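Local coordinates for protein esterase A (Caulobacter crescentus, PDB 5GKV) that probably hydrolyses ester substrates, as an esterase homologous to penicillin-binding proteins and built on the serine beta-lactamase fold, at residues L126-G131 and V172-L177. Residues are numbered along the deposited sequence; the frame is centred on the assembly and turned at random.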
loop_
_atom_site.group_PDB
_atom_site.type_symbol
_atom_site.label_atom_id
_atom_site.label_comp_id
_atom_site.label_asym_id
_atom_site.label_seq_id
_atom_site.Cartn_x
_atom_site.Cartn_y
_atom_site.Cartn_z
ATOM N N LEU A 126 -10.645 -8.626 0.698
ATOM C CA LEU A 126 -9.820 -7.452 0.430
ATOM C C LEU A 126 -10.182 -6.267 1.305
ATOM O O LEU A 126 -9.357 -5.361 1.447
ATOM C CB LEU A 126 -9.919 -7.055 -1.047
ATOM C CG LEU A 126 -9.318 -8.072 -2.024
ATOM C CD1 LEU A 126 -9.514 -7.575 -3.452
ATOM C CD2 LEU A 126 -7.843 -8.299 -1.727
ATOM N N SER A 127 -11.363 -6.269 1.931
ATOM C CA SER A 127 -11.737 -5.221 2.870
ATOM C C SER A 127 -11.575 -5.654 4.332
ATOM O O SER A 127 -12.167 -5.040 5.228
ATOM C CB SER A 127 -13.166 -4.743 2.589
ATOM O OG SER A 127 -14.102 -5.817 2.643
ATOM N N HIS A 128 -10.761 -6.679 4.586
ATOM C CA HIS A 128 -10.332 -7.060 5.924
ATOM C C HIS A 128 -11.494 -7.572 6.766
ATOM O O HIS A 128 -11.513 -7.403 7.982
ATOM C CB HIS A 128 -9.588 -5.887 6.606
ATOM C CG HIS A 128 -8.460 -5.364 5.757
ATOM N ND1 HIS A 128 -7.222 -5.977 5.707
ATOM C CD2 HIS A 128 -8.414 -4.352 4.856
ATOM C CE1 HIS A 128 -6.450 -5.344 4.836
ATOM N NE2 HIS A 128 -7.147 -4.353 4.303
ATOM N N GLN A 129 -12.458 -8.233 6.119
ATOM C CA GLN A 129 -13.616 -8.771 6.815
ATOM C C GLN A 129 -13.499 -10.252 7.140
ATOM O O GLN A 129 -14.290 -10.750 7.953
ATOM C CB GLN A 129 -14.876 -8.551 5.979
ATOM C CG GLN A 129 -15.225 -7.108 5.780
ATOM C CD GLN A 129 -16.561 -6.975 5.104
ATOM O OE1 GLN A 129 -17.584 -7.349 5.677
ATOM N NE2 GLN A 129 -16.567 -6.470 3.877
ATOM N N ALA A 130 -12.548 -10.967 6.528
ATOM C CA ALA A 130 -12.535 -12.426 6.575
ATOM C C ALA A 130 -11.933 -12.997 7.857
ATOM O O ALA A 130 -11.796 -14.219 7.955
ATOM C CB ALA A 130 -11.783 -12.993 5.367
ATOM N N GLY A 131 -11.544 -12.163 8.822
ATOM C CA GLY A 131 -11.164 -12.680 10.120
ATOM C C GLY A 131 -9.814 -13.346 10.199
ATOM O O GLY A 131 -9.562 -14.081 11.156
ATOM N N VAL A 172 -0.179 -8.369 7.288
ATOM C CA VAL A 172 0.688 -9.229 6.489
ATOM C C VAL A 172 -0.117 -10.228 5.661
ATOM O O VAL A 172 0.135 -10.411 4.467
ATOM C CB VAL A 172 1.716 -9.955 7.386
ATOM C CG1 VAL A 172 2.709 -10.725 6.525
ATOM C CG2 VAL A 172 2.423 -8.960 8.322
ATOM N N THR A 173 -1.101 -10.880 6.283
ATOM C CA THR A 173 -1.836 -11.955 5.624
ATOM C C THR A 173 -2.576 -11.483 4.378
ATOM O O THR A 173 -2.789 -12.279 3.456
ATOM C CB THR A 173 -2.824 -12.589 6.609
ATOM O OG1 THR A 173 -3.685 -11.565 7.130
ATOM C CG2 THR A 173 -2.057 -13.241 7.766
ATOM N N TYR A 174 -2.978 -10.205 4.332
ATOM C CA TYR A 174 -3.682 -9.676 3.163
ATOM C C TYR A 174 -2.915 -9.928 1.876
ATOM O O TYR A 174 -3.521 -10.185 0.833
ATOM C CB TYR A 174 -3.928 -8.178 3.335
ATOM C CG TYR A 174 -4.296 -7.355 2.097
ATOM C CD1 TYR A 174 -3.313 -6.907 1.218
ATOM C CD2 TYR A 174 -5.614 -6.941 1.869
ATOM C CE1 TYR A 174 -3.623 -6.117 0.121
ATOM C CE2 TYR A 174 -5.939 -6.144 0.766
ATOM C CZ TYR A 174 -4.924 -5.722 -0.097
ATOM O OH TYR A 174 -5.199 -4.922 -1.206
ATOM N N GLY A 175 -1.587 -9.807 1.918
ATOM C CA GLY A 175 -0.813 -9.954 0.698
ATOM C C GLY A 175 -0.858 -11.362 0.156
ATOM O O GLY A 175 -0.797 -11.569 -1.061
ATOM N N TYR A 176 -0.983 -12.349 1.046
ATOM C CA TYR A 176 -1.105 -13.733 0.622
ATOM C C TYR A 176 -2.520 -14.038 0.153
ATOM O O TYR A 176 -2.704 -14.780 -0.820
ATOM C CB TYR A 176 -0.675 -14.662 1.759
ATOM C CG TYR A 176 0.763 -14.434 2.178
ATOM C CD1 TYR A 176 1.099 -13.421 3.085
ATOM C CD2 TYR A 176 1.799 -15.219 1.653
ATOM C CE1 TYR A 176 2.413 -13.206 3.465
ATOM C CE2 TYR A 176 3.120 -15.012 2.032
ATOM C CZ TYR A 176 3.422 -14.004 2.939
ATOM O OH TYR A 176 4.729 -13.773 3.324
ATOM N N LEU A 177 -3.531 -13.450 0.803
ATOM C CA LEU A 177 -4.902 -13.607 0.327
ATOM C C LEU A 177 -5.059 -13.030 -1.077
ATOM O O LEU A 177 -5.501 -13.725 -2.002
ATOM C CB LEU A 177 -5.885 -12.939 1.290
ATOM C CG LEU A 177 -5.977 -13.503 2.710
ATOM C CD1 LEU A 177 -7.069 -12.771 3.504
ATOM C CD2 LEU A 177 -6.226 -15.003 2.665
#
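Y174 is the one residue of 172-177 with atoms within 4.5 Å of 126-131, its ring meeting both H128 and L126. The rings of H128 and Y174 lie nearly parallel, planes at 18°, but are slid apart (centroids 5.2 Å) so that they barely overlap and do not form a true stack; they touch where H128 CE1 comes 3.5 Å from Y174 CD2. Y174 reaches across because its CG stands anti to the backbone N (chi1 164°), carrying the ring off the first turn of its helix toward the loop.

Apolar packing comes from L126, which suits its place by offering a purely apolar branch: CD2 lies 3.8 Å from Y174 CE2, the two side chains crossing at about a right angle. The same ring carbon has L126 O at its edge, in the ring plane, at 3.6 Å, an approach that sets the carbonyl against the slightly positive rim of the tyrosine.

No hydrogen bond joins the segments. Tyrosine combines a flat packing surface with a polar end, and Y174 OH bonds to K83 O; H128 ND1 bonds to the backbone N of H170. K83 fits the lysine of this family's S-x-x-K motif, so the contact probably adjoins the active site.

Backbone shape puts H128 there: at positive phi (66°) it is the C-prime residue of a Schellman motif that ends helix 122-126. This buried contact thus joins the end of helix 122-126 to the start of helix 173-186, with helix 82-95 packing on L126 and Y174.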